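Local coordinates for protein GrgF (Penicillium sp. sh18, PDB 6LZH) that acts as a polyketide transferase in the biosynthesis of gregatin A, a fungal polyketide with an alkylated furanone core, at residues G23-A28 and G60-L65; D93-F98 and D128-A133. All coordinates share one frame; numbering follows the deposited sequence.

Interaction 1: G23-A28 and G60-L65; sequences GWLFPA and GITCLL
Trp24 and Leu65 form one antiparallel hydrogen-bonded pair, and Phe26 and Cys63 form the next, so that four backbone bonds lace 23-26 to 62-65. In the first pair Trp24 N gives to Leu65 O at 2.7 Å, and Leu65 N returns to Trp24 O at 2.8 Å. In the second, Phe26 N reaches Cys63 O with an N-H...O angle of 176°, whereas Cys63 N meets Phe26 O at 3.0 Å and less squarely, tilted 33° from the carbonyl plane. Leu25 and Leu64 make the non-hydrogen-bonded pair between them and turn their backbone groups outward, Leu25 to Ser9 and Leu64 to Leu35.

Past the last pair a side chain takes over the pairing. Thr62 OG1 lies beside its own backbone N (chi1 -66°) and accepts from Ala28 N at 2.9 Å, while the same torsion sends CG2 to Leu25 CD1, 3.6 Å away. A valine at this position would probably leave the Ala28 amide without its acceptor and let the chain beyond Pro27 drift from the strand. Next to it, Pro27 O is taken by Gln57 NE2. On the face carrying Trp24, Phe26, Cys63 and Leu65, Phe26 presents its ring edge to Cys63 O and brings CE1 within 4.2 Å of Leu65 CB.

Gly60, at positive phi, closes a Schellman motif at the end of helix 49-58, from which the chain enters strand 62-66. That helix covers the Phe26-Cys63 face through Ala53, Phe56 and Gln57; Phe98 of helix 84-99 packs on Leu25, Thr62 and Leu64 from the opposite face. Within the mixed alpha/beta hydrolase sheet, strand 20-26 lies between 9-14 and 62-66, antiparallel to both, and 62-66 is flanked on its other side by the parallel strand 32-38.

Interaction 2: D93-F98 and D128-A133; sequences DAVTWF and DKRVAA
Arg130 lays its guanidinium group against the helix residues Val95 and Thr96, meeting one with a face and the other with an edge. Val95 CG1 sits over the centre of the group, 3.6 Å from Arg130 CZ, placed there because this methyl is anti to its backbone N (chi1 162°). At the edge, Arg130 NH1 donates to Thr96 OG1 at 2.8 Å; the bond is almost straight (175°) and lies in the guanidinium plane. The other methyl, Val95 CG2, packs on Val131 CG2 at 4.0 Å.

Asp128 fixes the rotation of the arginine by a side-on, two-nitrogen salt bridge. Arg130 NE meets OD1 of Asp128 on its syn side at 2.8 Å, and Arg130 NH2 reaches Asp128 OD2 from above the carboxylate plane at 2.9 Å. OD1 of Asp128 also accepts from Arg130 N, 3.1 Å away, which makes an Asx turn.

Farther out, His92 O accepts from both Thr96 OG1 and Arg130 NH2, tying the side-chain network to the preceding turn of the helix. Met158 of the second subunit packs on Asp128 and Arg130, and Ala162 of that subunit on Thr96. Asp128 to Val131 form a type I beta turn in the connection from helix 116-127 to strand 133-137, an element of the alpha/beta hydrolase fold held here against helix 84-99.

Both contacts are largely buried, but they join different layers of the fold. Interaction 1 pairs two neighbouring strands of the central sheet mainly through backbone bonds, whereas interaction 2 joins a helix to a turn through charged, polar and apolar side chains and borders the second subunit. Their centres lie about 14 Å apart, and helix 84-99, which follows strand 62-66 in the chain, bridges them. Trp97 CZ3 lies 3.7 Å from Leu64 CD1, beside the Phe98 packing. The helix thus packs on the sheet through residues that include Trp97 and Phe98, and through Val95 and Thr96 it also meets the 128-133 segment.

Interaction 1: G23-A28 and G60-L65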
# COMPACT_ATOMS: atom_id res chain seq x y z
N GLY A 23 13.67 -1.11 -20.60
CA GLY A 23 13.17 0.07 -21.23
C GLY A 23 14.15 0.65 -22.21
O GLY A 23 15.07 -0.03 -22.69
N TRP A 24 13.95 1.92 -22.49
CA TRP A 24 14.67 2.64 -23.53
C TRP A 24 15.28 3.88 -22.92
O TRP A 24 14.62 4.59 -22.15
CB TRP A 24 13.75 3.06 -24.68
CG TRP A 24 13.31 1.93 -25.56
CD1 TRP A 24 14.04 0.83 -25.91
CD2 TRP A 24 12.05 1.81 -26.22
NE1 TRP A 24 13.30 0.03 -26.74
CE2 TRP A 24 12.07 0.60 -26.94
CE3 TRP A 24 10.88 2.59 -26.25
CZ2 TRP A 24 10.99 0.16 -27.71
CZ3 TRP A 24 9.81 2.16 -27.01
CH2 TRP A 24 9.87 0.95 -27.73
N LEU A 25 16.52 4.14 -23.29
CA LEU A 25 17.24 5.34 -22.90
C LEU A 25 17.39 6.22 -24.14
O LEU A 25 17.88 5.75 -25.17
CB LEU A 25 18.61 4.96 -22.33
CG LEU A 25 19.54 6.10 -21.92
CD1 LEU A 25 18.95 6.86 -20.78
CD2 LEU A 25 20.91 5.51 -21.54
N PHE A 26 16.95 7.48 -24.04
CA PHE A 26 17.11 8.48 -25.10
C PHE A 26 18.16 9.50 -24.65
O PHE A 26 17.82 10.50 -23.98
CB PHE A 26 15.78 9.18 -25.44
CG PHE A 26 14.70 8.24 -25.93
CD1 PHE A 26 13.99 7.43 -25.04
CD2 PHE A 26 14.38 8.16 -27.29
CE1 PHE A 26 13.00 6.57 -25.49
CE2 PHE A 26 13.38 7.31 -27.74
CZ PHE A 26 12.69 6.52 -26.84
N PRO A 27 19.44 9.27 -24.95
CA PRO A 27 20.49 10.15 -24.40
C PRO A 27 20.52 11.50 -25.08
O PRO A 27 20.43 11.61 -26.30
CB PRO A 27 21.78 9.37 -24.68
CG PRO A 27 21.43 8.46 -25.80
CD PRO A 27 20.00 8.07 -25.58
N ALA A 28 20.65 12.54 -24.25
CA ALA A 28 20.97 13.86 -24.76
C ALA A 28 22.41 13.89 -25.25
O ALA A 28 23.21 12.99 -24.95
CB ALA A 28 20.77 14.92 -23.68
N GLY A 60 17.66 18.49 -25.12
CA GLY A 60 18.73 18.36 -24.15
C GLY A 60 18.42 17.56 -22.91
O GLY A 60 19.23 17.55 -21.98
N ILE A 61 17.29 16.86 -22.87
CA ILE A 61 16.92 16.08 -21.69
C ILE A 61 17.08 14.59 -21.99
O ILE A 61 16.43 14.08 -22.91
CB ILE A 61 15.48 16.37 -21.24
CG1 ILE A 61 15.33 17.85 -20.87
CG2 ILE A 61 15.11 15.45 -20.07
CD1 ILE A 61 13.89 18.33 -20.95
N THR A 62 17.90 13.90 -21.19
CA THR A 62 18.04 12.45 -21.32
C THR A 62 16.83 11.75 -20.71
O THR A 62 16.51 11.94 -19.53
CB THR A 62 19.33 11.97 -20.64
OG1 THR A 62 20.46 12.48 -21.35
CG2 THR A 62 19.42 10.46 -20.67
N CYS A 63 16.15 10.92 -21.51
CA CYS A 63 14.91 10.30 -21.08
C CYS A 63 15.06 8.80 -20.90
O CYS A 63 15.72 8.12 -21.70
CB CYS A 63 13.77 10.59 -22.08
SG CYS A 63 13.40 12.37 -22.20
N LEU A 64 14.48 8.30 -19.80
CA LEU A 64 14.34 6.87 -19.51
C LEU A 64 12.87 6.52 -19.62
O LEU A 64 12.02 7.11 -18.93
CB LEU A 64 14.87 6.53 -18.11
CG LEU A 64 14.60 5.09 -17.65
CD1 LEU A 64 15.35 4.04 -18.54
CD2 LEU A 64 14.95 4.90 -16.19
N LEU A 65 12.54 5.58 -20.49
CA LEU A 65 11.17 5.13 -20.69
C LEU A 65 11.16 3.63 -20.49
O LEU A 65 11.82 2.91 -21.24
CB LEU A 65 10.70 5.51 -22.10
CG LEU A 65 9.34 5.10 -22.61
CD1 LEU A 65 8.31 5.50 -21.59
CD2 LEU A 65 9.06 5.76 -23.99

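Interaction 2: D93-F98 and D128-A133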
# COMPACT_ATOMS: atom_id res chain seq x y z
N ASP A 93 13.97 3.25 -7.49
CA ASP A 93 15.07 2.43 -7.98
C ASP A 93 15.56 2.93 -9.33
O ASP A 93 16.76 2.89 -9.63
CB ASP A 93 14.64 0.96 -8.07
CG ASP A 93 14.31 0.37 -6.71
OD1 ASP A 93 14.80 0.93 -5.70
OD2 ASP A 93 13.55 -0.65 -6.64
N ALA A 94 14.64 3.44 -10.15
CA ALA A 94 15.04 4.03 -11.42
C ALA A 94 15.89 5.28 -11.21
O ALA A 94 16.91 5.46 -11.90
CB ALA A 94 13.79 4.36 -12.25
N VAL A 95 15.52 6.13 -10.26
CA VAL A 95 16.32 7.32 -9.95
C VAL A 95 17.72 6.90 -9.51
O VAL A 95 18.73 7.46 -9.96
CB VAL A 95 15.61 8.18 -8.89
CG1 VAL A 95 16.60 9.17 -8.22
CG2 VAL A 95 14.40 8.92 -9.47
N THR A 96 17.81 5.91 -8.62
CA THR A 96 19.10 5.37 -8.17
C THR A 96 19.96 4.94 -9.35
O THR A 96 21.14 5.30 -9.44
CB THR A 96 18.86 4.19 -7.23
OG1 THR A 96 18.18 4.65 -6.07
CG2 THR A 96 20.18 3.52 -6.83
N TRP A 97 19.38 4.14 -10.25
CA TRP A 97 20.08 3.72 -11.46
C TRP A 97 20.52 4.91 -12.30
O TRP A 97 21.68 5.00 -12.73
CB TRP A 97 19.15 2.81 -12.27
CG TRP A 97 19.70 2.33 -13.56
CD1 TRP A 97 20.57 1.30 -13.74
CD2 TRP A 97 19.42 2.86 -14.86
NE1 TRP A 97 20.85 1.15 -15.09
CE2 TRP A 97 20.15 2.10 -15.79
CE3 TRP A 97 18.61 3.90 -15.33
CZ2 TRP A 97 20.11 2.35 -17.16
CZ3 TRP A 97 18.56 4.15 -16.69
CH2 TRP A 97 19.30 3.37 -17.59
N PHE A 98 19.60 5.85 -12.55
CA PHE A 98 19.86 6.92 -13.51
C PHE A 98 21.00 7.81 -13.06
O PHE A 98 21.78 8.28 -13.89
CB PHE A 98 18.59 7.75 -13.73
CG PHE A 98 18.50 8.33 -15.11
CD1 PHE A 98 19.56 8.13 -15.97
CD2 PHE A 98 17.39 9.01 -15.56
CE1 PHE A 98 19.54 8.61 -17.24
CE2 PHE A 98 17.36 9.51 -16.87
CZ PHE A 98 18.45 9.30 -17.70
N ASP A 128 10.48 10.96 -2.54
CA ASP A 128 11.88 10.91 -2.97
C ASP A 128 12.39 12.32 -3.26
O ASP A 128 12.21 12.84 -4.37
CB ASP A 128 12.04 10.00 -4.18
CG ASP A 128 13.49 9.79 -4.57
OD1 ASP A 128 14.38 10.29 -3.84
OD2 ASP A 128 13.72 9.12 -5.61
N LYS A 129 13.06 12.93 -2.29
CA LYS A 129 13.57 14.29 -2.48
C LYS A 129 14.81 14.36 -3.36
O LYS A 129 15.34 15.46 -3.56
CB LYS A 129 13.85 14.93 -1.11
CG LYS A 129 12.60 15.11 -0.29
CD LYS A 129 11.60 15.99 -1.02
CE LYS A 129 10.19 15.72 -0.52
NZ LYS A 129 9.26 15.31 -1.60
N ARG A 130 15.31 13.23 -3.88
CA ARG A 130 16.30 13.27 -4.94
C ARG A 130 15.70 13.72 -6.27
O ARG A 130 16.45 14.07 -7.18
CB ARG A 130 16.97 11.90 -5.12
CG ARG A 130 17.61 11.36 -3.82
CD ARG A 130 18.02 9.90 -3.99
NE ARG A 130 16.87 9.09 -4.38
CZ ARG A 130 16.95 7.85 -4.87
NH1 ARG A 130 18.15 7.27 -5.02
NH2 ARG A 130 15.84 7.20 -5.20
N VAL A 131 14.38 13.72 -6.39
CA VAL A 131 13.71 14.14 -7.62
C VAL A 131 13.68 15.67 -7.64
O VAL A 131 13.30 16.30 -6.64
CB VAL A 131 12.30 13.53 -7.69
CG1 VAL A 131 11.48 14.14 -8.83
CG2 VAL A 131 12.39 12.01 -7.82
N ALA A 132 14.08 16.26 -8.76
CA ALA A 132 14.15 17.71 -8.85
C ALA A 132 12.82 18.35 -9.24
O ALA A 132 12.58 19.51 -8.89
CB ALA A 132 15.23 18.14 -9.84
N ALA A 133 11.94 17.60 -9.92
CA ALA A 133 10.69 18.15 -10.44
C ALA A 133 9.84 16.98 -10.92
O ALA A 133 10.36 15.92 -11.25
CB ALA A 133 10.94 19.14 -11.59